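Local coordinates for conserved hypothetical alanine and leucine RICH protein (Mycobacterium tuberculosis, PDB 2WAM) that is of unknown function but belongs to the PAC2 family and represents a duplicated gene family in actinobacteria, at residues R64-H70 with V172-L178; E151-W156 with P216-S220; T180-A184 with E334-L339. All coordinates share one frame; numbering follows the deposited sequence.

In the fold
Interactions 1 and 3 share strand 174-183. Interaction 1 lies near its start, deep in the mixed sheet, where backbone hydrogen bonds tie it to strand 67-73. Interaction 3 lies at its end and is only partly buried. There helix 333-343 packs across the strand with apolar side chains, a Met-aromatic contact and one weak hydrogen bond. Interaction 2 is buried, like interaction 1, but has no strand pairing between its segments. In it the loop after strand 143-148 meets the start of helix 219-229 through a carboxylate and an indole, beside a second subunit. Its Ser220 OG lies 3.0 Å from His70 ND1, a probable hydrogen bond that joins interactions 1 and 2.

Interaction 1: residues R64-H70 with V172-L178; sequences RGPVLVH and VRQTIGL
Val172 sits beside Pro66 and Leu68. Its CA lies 3.3 Å from Pro66 O in a CA-H...O contact, and its CG1 packs on Leu68 CB. Arg173 N then donates to Pro66 O, 3.0 Å away, with the donor tilted from the carbonyl plane. The Arg173 side chain is extended from CG to NE and reaches across to residues 64-67. Its guanidinium lies between two groups: Arg64 NE is above the centre of one face, and Val67 CG2 is over the opposite face. The two guanidinium planes are 32° apart. They carry like charges, and Arg64 is poorly ordered.

Gln174 O receives Leu68 N at 2.8 Å in a nearly straight bond. The Gln174 amide itself turns to Glu233. Thr175 CG2 packs against His70 CD2, and the two side chains cross at about a right angle. Ile176 grips the other strand twice: its N donates to Leu68 O at 2.7 Å, and its O accepts from His70 N. Its CD1 meets Val67 CG1 on the face that packs on helix 251-265.

Gly177 CA lies over the face of the His70 imidazole, 3.5 Å from the ring centroid, a CH-pi contact. His70 has CG between its backbone N and carbonyl carbon (chi1 52°), which swings the ring across the neighbouring strand. A water in the ring plane joins His70 NE2 to Thr175 O, while ND1 bonds to Ser220. Leu178 N closes the series on His70 O. From Leu68 on, this is parallel beta pairing between interior strands of a mixed sheet, with helices 219-229 and 251-265 on its two faces.

Interaction 2: residues E151-W156 with P216-S220; sequences EPDLKW and PGSAS
Glu151 OE2 accepts the one direct hydrogen bond between the segments, from Ala219 N at 3.1 Å. The oxygen is met on its anti side, 16° out of the carboxylate plane. The Glu151 chain is extended, with CG anti to the backbone N (chi1 177°), carrying the carboxylate to the first turn of helix 219-229. Water 2 donates to the same OE2 and accepts from Ser220 N, so one oxygen serves two amides, one of them through water. The negative charge there probably suits the helix N-terminus. Ser218 is the N-cap, with OG bonded to Asn221 N. Within the loop, Trp156 NE1 donates to Pro152 O at 3.0 Å, with the oxygen in the indole plane and the donor above the carbonyl plane.

The other contacts are to the indole and apolar groups. Ala219 N lies 3.5 Å above one face of the indole, toward its rim. Ala219 CB sits over the five-membered ring, 4.2 Å from its centroid, in a CH-pi contact. Gly217 O is at the ring edge, near its plane, and is hydrogen-bonded to Arg113 of the second subunit. Ala219 CB also touches Glu151 CG.

Arg110 and Arg113 of that subunit form salt bridges to Glu151 OE1, and its Tyr109 stacks on Trp156. The loop from strand 143-148 to helix 156-169 here meets the turn between strand 213-216 and helix 219-229.

Interaction 3: residues T180-A184 with E334-L339; sequences TVPMA and EFERFL
A helix near the C-terminus packs here across the end of a sheet strand: helix 333-343 lies over strand 174-183. The short segments run at 107° to each other, with axes 7.7 Å apart at closest approach. Val181 points toward the helix and its branches divide. CG1 reaches Phe335 CE1 at 3.9 Å, while CG2 meets Phe338 CB. Leu339 CD1 comes to Val181 CB from the other end of the helix segment.

Phe338 lies against the strand backbone. Pro182 O is over one face of its ring, and Met183 CA is over the same ring face. In Met183 the bend at chi2 (-74°) turns SD to the helix, and the bend at chi3 (-73°) lays CE on Glu334 CB at 3.7 Å. SD stands obliquely to the Phe338 ring, 5.2 Å from the centroid, in a Met-aromatic contact.

The polar link is slight. Ala184 N donates a weak hydrogen bond of 3.3 Å to Glu334 OE1. Phe335 and Leu339 also touch strand 213-216, and Phe335 touches strand 234-242. This is helix-on-sheet packing at a strand end, with the helix running across the strand and not along it.

Interaction 1: residues R64-H70 with V172-L178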
loop_
_atom_site.group_PDB
_atom_site.type_symbol
_atom_site.label_atom_id
_atom_site.label_comp_id
_atom_site.label_asym_id
_atom_site.label_seq_id
_atom_site.Cartn_x
_atom_site.Cartn_y
_atom_site.Cartn_z
ATOM N N ARG A 64 24.720 14.822 25.155
ATOM C CA ARG A 64 23.539 14.249 25.793
ATOM C C ARG A 64 22.312 14.360 24.869
ATOM O O ARG A 64 22.207 15.285 24.067
ATOM C CB ARG A 64 23.303 15.032 27.075
ATOM C CG ARG A 64 22.611 14.341 28.219
ATOM C CD ARG A 64 22.693 15.298 29.421
ATOM N NE ARG A 64 21.711 15.049 30.470
ATOM C CZ ARG A 64 21.712 13.969 31.242
ATOM N NH1 ARG A 64 22.634 13.029 31.066
ATOM N NH2 ARG A 64 20.787 13.822 32.182
ATOM N N GLY A 65 21.380 13.424 24.977
ATOM C CA GLY A 65 20.209 13.448 24.119
ATOM C C GLY A 65 19.106 14.370 24.609
ATOM O O GLY A 65 19.117 14.795 25.769
ATOM N N PRO A 66 18.133 14.668 23.730
ATOM C CA PRO A 66 16.980 15.537 24.008
ATOM C C PRO A 66 15.954 14.932 24.972
ATOM O O PRO A 66 15.746 13.724 25.019
ATOM C CB PRO A 66 16.307 15.691 22.638
ATOM C CG PRO A 66 17.137 14.934 21.666
ATOM C CD PRO A 66 18.007 14.006 22.424
ATOM N N VAL A 67 15.307 15.804 25.731
ATOM C CA VAL A 67 14.098 15.467 26.468
ATOM C C VAL A 67 12.895 15.511 25.506
ATOM O O VAL A 67 12.837 16.351 24.603
ATOM C CB VAL A 67 13.905 16.463 27.632
ATOM C CG1 VAL A 67 12.493 16.442 28.156
ATOM C CG2 VAL A 67 14.891 16.156 28.735
ATOM N N LEU A 68 11.958 14.581 25.673
ATOM C CA LEU A 68 10.728 14.585 24.900
ATOM C C LEU A 68 9.569 14.912 25.826
ATOM O O LEU A 68 9.346 14.213 26.806
ATOM C CB LEU A 68 10.482 13.229 24.230
ATOM C CG LEU A 68 9.081 13.042 23.622
ATOM C CD1 LEU A 68 8.774 14.101 22.556
ATOM C CD2 LEU A 68 8.914 11.649 23.047
ATOM N N VAL A 69 8.840 15.977 25.505
ATOM C CA VAL A 69 7.642 16.357 26.243
ATOM C C VAL A 69 6.430 16.027 25.386
ATOM O O VAL A 69 6.398 16.387 24.214
ATOM C CB VAL A 69 7.616 17.880 26.538
ATOM C CG1 VAL A 69 6.388 18.239 27.328
ATOM C CG2 VAL A 69 8.872 18.313 27.269
ATOM N N HIS A 70 5.442 15.338 25.953
ATOM C CA HIS A 70 4.182 15.087 25.238
ATOM C C HIS A 70 2.982 15.748 25.911
ATOM O O HIS A 70 2.771 15.622 27.127
ATOM C CB HIS A 70 3.929 13.586 24.930
ATOM C CG HIS A 70 4.035 12.669 26.113
ATOM N ND1 HIS A 70 2.948 11.995 26.632
ATOM C CD2 HIS A 70 5.103 12.273 26.849
ATOM C CE1 HIS A 70 3.339 11.239 27.644
ATOM N NE2 HIS A 70 4.643 11.389 27.797
ATOM N N VAL A 172 16.381 10.469 22.259
ATOM C CA VAL A 172 15.664 10.852 23.469
ATOM C C VAL A 172 16.150 10.131 24.722
ATOM O O VAL A 172 16.317 8.912 24.724
ATOM C CB VAL A 172 14.151 10.644 23.296
ATOM C CG1 VAL A 172 13.437 10.674 24.645
ATOM C CG2 VAL A 172 13.603 11.698 22.354
ATOM N N ARG A 173 16.362 10.889 25.792
ATOM C CA ARG A 173 16.919 10.338 27.023
ATOM C C ARG A 173 15.906 10.308 28.172
ATOM O O ARG A 173 16.153 9.715 29.224
ATOM C CB ARG A 173 18.152 11.138 27.443
ATOM C CG ARG A 173 17.816 12.508 28.001
ATOM C CD ARG A 173 19.052 13.295 28.394
ATOM N NE ARG A 173 18.728 14.681 28.740
ATOM C CZ ARG A 173 18.207 15.042 29.907
ATOM N NH1 ARG A 173 17.945 14.123 30.838
ATOM N NH2 ARG A 173 17.943 16.313 30.147
ATOM N N GLN A 174 14.763 10.942 27.954
ATOM C CA GLN A 174 13.746 11.097 28.988
ATOM C C GLN A 174 12.453 11.595 28.350
ATOM O O GLN A 174 12.472 12.508 27.529
ATOM C CB GLN A 174 14.219 12.095 30.038
ATOM C CG GLN A 174 13.253 12.318 31.177
ATOM C CD GLN A 174 13.802 13.297 32.208
ATOM O OE1 GLN A 174 13.732 14.511 32.024
ATOM N NE2 GLN A 174 14.340 12.769 33.305
ATOM N N THR A 175 11.335 10.988 28.729
ATOM C CA THR A 175 10.039 11.345 28.180
ATOM C C THR A 175 9.117 11.833 29.287
ATOM O O THR A 175 8.802 11.088 30.208
ATOM C CB THR A 175 9.392 10.153 27.450
ATOM O OG1 THR A 175 10.250 9.731 26.388
ATOM C CG2 THR A 175 8.047 10.552 26.864
ATOM N N ILE A 176 8.695 13.090 29.181
ATOM C CA ILE A 176 7.878 13.744 30.202
ATOM C C ILE A 176 6.459 14.000 29.694
ATOM O O ILE A 176 6.271 14.728 28.724
ATOM C CB ILE A 176 8.478 15.109 30.611
ATOM C CG1 ILE A 176 9.958 14.981 30.945
ATOM C CG2 ILE A 176 7.712 15.719 31.769
ATOM C CD1 ILE A 176 10.570 16.252 31.442
ATOM N N GLY A 177 5.465 13.422 30.369
ATOM C CA GLY A 177 4.080 13.625 29.997
ATOM C C GLY A 177 3.323 14.661 30.819
ATOM O O GLY A 177 3.544 14.822 32.026
ATOM N N LEU A 178 2.408 15.362 30.161
ATOM C CA LEU A 178 1.580 16.336 30.849
ATOM C C LEU A 178 0.141 15.848 31.022
ATOM O O LEU A 178 -0.427 15.218 30.127
ATOM C CB LEU A 178 1.596 17.668 30.108
ATOM C CG LEU A 178 2.969 18.264 29.804
ATOM C CD1 LEU A 178 2.829 19.740 29.403
ATOM C CD2 LEU A 178 3.886 18.089 30.999
HETATM O O HOH W 1 5.975 10.123 29.862
#

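Interaction 2: residues E151-W156 with P216-S220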
loop_
_atom_site.group_PDB
_atom_site.type_symbol
_atom_site.label_atom_id
_atom_site.label_comp_id
_atom_site.label_asym_id
_atom_site.label_seq_id
_atom_site.Cartn_x
_atom_site.Cartn_y
_atom_site.Cartn_z
ATOM N N GLU A 151 -5.190 14.312 21.103
ATOM C CA GLU A 151 -5.177 12.865 21.306
ATOM C C GLU A 151 -5.978 12.198 20.184
ATOM O O GLU A 151 -7.133 12.553 19.950
ATOM C CB GLU A 151 -5.791 12.519 22.658
ATOM C CG GLU A 151 -5.894 11.039 22.961
ATOM C CD GLU A 151 -6.678 10.784 24.229
ATOM O OE1 GLU A 151 -7.840 11.227 24.298
ATOM O OE2 GLU A 151 -6.136 10.159 25.162
ATOM N N PRO A 152 -5.365 11.240 19.474
ATOM C CA PRO A 152 -6.082 10.515 18.419
ATOM C C PRO A 152 -7.249 9.672 18.969
ATOM O O PRO A 152 -7.246 9.309 20.140
ATOM C CB PRO A 152 -5.010 9.586 17.824
ATOM C CG PRO A 152 -3.698 9.974 18.453
ATOM C CD PRO A 152 -4.020 10.695 19.723
ATOM N N ASP A 153 -8.237 9.374 18.132
ATOM C CA ASP A 153 -9.281 8.415 18.492
ATOM C C ASP A 153 -8.842 7.019 18.063
ATOM O O ASP A 153 -9.104 6.031 18.742
ATOM C CB ASP A 153 -10.607 8.746 17.800
ATOM C CG ASP A 153 -11.170 10.065 18.228
ATOM O OD1 ASP A 153 -10.817 11.083 17.615
ATOM O OD2 ASP A 153 -11.975 10.084 19.176
ATOM N N LEU A 154 -8.165 6.960 16.925
ATOM C CA LEU A 154 -7.824 5.705 16.284
ATOM C C LEU A 154 -6.364 5.327 16.451
ATOM O O LEU A 154 -5.526 6.176 16.757
ATOM C CB LEU A 154 -8.133 5.812 14.796
ATOM C CG LEU A 154 -9.538 6.316 14.494
ATOM C CD1 LEU A 154 -9.755 6.358 13.003
ATOM C CD2 LEU A 154 -10.588 5.428 15.174
ATOM N N LYS A 155 -6.084 4.039 16.265
ATOM C CA LYS A 155 -4.729 3.516 16.063
ATOM C C LYS A 155 -3.663 3.865 17.102
ATOM O O LYS A 155 -2.543 4.221 16.728
ATOM C CB LYS A 155 -4.220 3.983 14.709
ATOM C CG LYS A 155 -5.003 3.461 13.554
ATOM C CD LYS A 155 -4.826 4.366 12.361
ATOM C CE LYS A 155 -5.378 3.718 11.117
ATOM N NZ LYS A 155 -5.692 4.759 10.145
ATOM N N TRP A 156 -3.982 3.748 18.385
ATOM C CA TRP A 156 -3.028 4.123 19.421
ATOM C C TRP A 156 -1.724 3.336 19.356
ATOM O O TRP A 156 -0.654 3.877 19.620
ATOM C CB TRP A 156 -3.646 3.965 20.812
ATOM C CG TRP A 156 -4.629 5.024 21.170
ATOM C CD1 TRP A 156 -5.187 5.957 20.336
ATOM C CD2 TRP A 156 -5.205 5.241 22.455
ATOM N NE1 TRP A 156 -6.059 6.753 21.035
ATOM C CE2 TRP A 156 -6.094 6.329 22.341
ATOM C CE3 TRP A 156 -5.052 4.625 23.706
ATOM C CZ2 TRP A 156 -6.825 6.809 23.416
ATOM C CZ3 TRP A 156 -5.771 5.103 24.771
ATOM C CH2 TRP A 156 -6.652 6.183 24.622
ATOM N N PRO A 216 -9.166 4.666 33.267
ATOM C CA PRO A 216 -9.212 4.656 31.803
ATOM C C PRO A 216 -7.871 5.103 31.231
ATOM O O PRO A 216 -7.294 6.075 31.708
ATOM C CB PRO A 216 -10.315 5.683 31.478
ATOM C CG PRO A 216 -10.592 6.387 32.779
ATOM C CD PRO A 216 -10.340 5.353 33.820
ATOM N N GLY A 217 -7.370 4.378 30.239
ATOM C CA GLY A 217 -6.112 4.723 29.613
ATOM C C GLY A 217 -6.236 5.911 28.684
ATOM O O GLY A 217 -7.326 6.221 28.188
ATOM N N SER A 218 -5.117 6.585 28.463
ATOM C CA SER A 218 -5.029 7.664 27.480
ATOM C C SER A 218 -3.806 7.461 26.574
ATOM O O SER A 218 -2.863 6.757 26.936
ATOM C CB SER A 218 -4.962 9.018 28.185
ATOM O OG SER A 218 -3.735 9.194 28.879
ATOM N N ALA A 219 -3.809 8.073 25.401
ATOM C CA ALA A 219 -2.673 7.928 24.501
ATOM C C ALA A 219 -1.364 8.337 25.172
ATOM O O ALA A 219 -0.348 7.661 25.018
ATOM C CB ALA A 219 -2.892 8.712 23.216
ATOM N N SER A 220 -1.395 9.438 25.918
ATOM C CA SER A 220 -0.216 9.895 26.661
ATOM C C SER A 220 0.213 8.885 27.713
ATOM O O SER A 220 1.386 8.549 27.811
ATOM C CB SER A 220 -0.455 11.260 27.322
ATOM O OG SER A 220 0.012 12.322 26.508
HETATM O O HOH W 2 -3.705 11.338 25.774
#

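Interaction 3: residues T180-A184 with E334-L339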
loop_
_atom_site.group_PDB
_atom_site.type_symbol
_atom_site.label_atom_id
_atom_site.label_comp_id
_atom_site.label_asym_id
_atom_site.label_seq_id
_atom_site.Cartn_x
_atom_site.Cartn_y
_atom_site.Cartn_z
ATOM N N THR A 180 -3.842 16.759 33.367
ATOM C CA THR A 180 -4.673 17.484 34.316
ATOM C C THR A 180 -5.714 16.527 34.869
ATOM O O THR A 180 -6.022 15.493 34.264
ATOM C CB THR A 180 -5.482 18.629 33.663
ATOM O OG1 THR A 180 -6.595 18.074 32.945
ATOM C CG2 THR A 180 -4.636 19.478 32.731
ATOM N N VAL A 181 -6.265 16.891 36.018
ATOM C CA VAL A 181 -7.428 16.217 36.570
ATOM C C VAL A 181 -8.127 17.243 37.455
ATOM O O VAL A 181 -7.468 18.020 38.143
ATOM C CB VAL A 181 -7.035 14.938 37.360
ATOM C CG1 VAL A 181 -6.076 15.269 38.494
ATOM C CG2 VAL A 181 -8.269 14.228 37.899
ATOM N N PRO A 182 -9.462 17.292 37.399
ATOM C CA PRO A 182 -10.189 18.193 38.303
ATOM C C PRO A 182 -10.205 17.587 39.696
ATOM O O PRO A 182 -10.353 16.380 39.801
ATOM C CB PRO A 182 -11.609 18.221 37.726
ATOM C CG PRO A 182 -11.511 17.555 36.369
ATOM C CD PRO A 182 -10.353 16.618 36.444
ATOM N N MET A 183 -10.027 18.400 40.733
ATOM C CA MET A 183 -10.055 17.913 42.106
ATOM C C MET A 183 -10.761 18.924 42.989
ATOM O O MET A 183 -10.851 20.110 42.657
ATOM C CB MET A 183 -8.637 17.672 42.638
ATOM C CG MET A 183 -7.851 16.630 41.861
ATOM S SD MET A 183 -8.404 14.938 42.174
ATOM C CE MET A 183 -7.767 14.679 43.826
ATOM N N ALA A 184 -11.271 18.447 44.115
ATOM C CA ALA A 184 -11.858 19.333 45.104
ATOM C C ALA A 184 -10.756 20.117 45.826
ATOM O O ALA A 184 -10.323 19.733 46.910
ATOM C CB ALA A 184 -12.683 18.535 46.084
ATOM N N GLU A 334 -10.769 10.020 44.587
ATOM C CA GLU A 334 -11.059 11.271 43.885
ATOM C C GLU A 334 -10.410 11.246 42.507
ATOM O O GLU A 334 -11.056 11.523 41.497
ATOM C CB GLU A 334 -10.563 12.487 44.674
ATOM C CG GLU A 334 -11.653 13.251 45.422
ATOM C CD GLU A 334 -11.126 14.518 46.097
ATOM O OE1 GLU A 334 -10.660 15.440 45.384
ATOM O OE2 GLU A 334 -11.187 14.591 47.347
ATOM N N PHE A 335 -9.127 10.907 42.475
ATOM C CA PHE A 335 -8.407 10.787 41.217
ATOM C C PHE A 335 -9.164 9.888 40.219
ATOM O O PHE A 335 -9.317 10.245 39.051
ATOM C CB PHE A 335 -6.992 10.268 41.478
ATOM C CG PHE A 335 -6.058 10.421 40.314
ATOM C CD1 PHE A 335 -5.321 11.584 40.150
ATOM C CD2 PHE A 335 -5.901 9.395 39.391
ATOM C CE1 PHE A 335 -4.450 11.727 39.082
ATOM C CE2 PHE A 335 -5.032 9.528 38.320
ATOM C CZ PHE A 335 -4.305 10.697 38.164
ATOM N N GLU A 336 -9.648 8.737 40.689
ATOM C CA GLU A 336 -10.391 7.788 39.848
ATOM C C GLU A 336 -11.736 8.328 39.360
ATOM O O GLU A 336 -12.055 8.250 38.173
ATOM C CB GLU A 336 -10.649 6.488 40.610
ATOM C CG GLU A 336 -9.611 5.400 40.433
ATOM C CD GLU A 336 -10.006 4.114 41.150
ATOM O OE1 GLU A 336 -10.815 4.184 42.103
ATOM O OE2 GLU A 336 -9.512 3.034 40.759
ATOM N N ARG A 337 -12.534 8.848 40.289
ATOM C CA ARG A 337 -13.889 9.302 39.986
ATOM C C ARG A 337 -13.888 10.485 39.026
ATOM O O ARG A 337 -14.737 10.575 38.139
ATOM C CB ARG A 337 -14.626 9.670 41.279
ATOM C CG ARG A 337 -16.009 10.251 41.069
ATOM C CD ARG A 337 -16.735 10.403 42.393
ATOM N NE ARG A 337 -17.962 11.185 42.256
ATOM C CZ ARG A 337 -18.899 11.287 43.198
ATOM N NH1 ARG A 337 -18.759 10.650 44.353
ATOM N NH2 ARG A 337 -19.981 12.024 42.982
ATOM N N PHE A 338 -12.922 11.382 39.218
ATOM C CA PHE A 338 -12.796 12.606 38.427
ATOM C C PHE A 338 -12.171 12.375 37.053
ATOM O O PHE A 338 -12.643 12.922 36.057
ATOM C CB PHE A 338 -11.972 13.650 39.183
ATOM C CG PHE A 338 -12.766 14.467 40.163
ATOM C CD1 PHE A 338 -12.447 14.456 41.513
ATOM C CD2 PHE A 338 -13.825 15.254 39.733
ATOM C CE1 PHE A 338 -13.169 15.214 42.414
ATOM C CE2 PHE A 338 -14.549 16.012 40.629
ATOM C CZ PHE A 338 -14.221 15.993 41.972
ATOM N N LEU A 339 -11.101 11.583 37.006
ATOM C CA LEU A 339 -10.421 11.288 35.746
ATOM C C LEU A 339 -11.307 10.458 34.811
ATOM O O LEU A 339 -11.392 10.739 33.619
ATOM C CB LEU A 339 -9.092 10.567 35.994
ATOM C CG LEU A 339 -8.134 10.508 34.799
ATOM C CD1 LEU A 339 -7.310 11.779 34.693
ATOM C CD2 LEU A 339 -7.219 9.295 34.877
#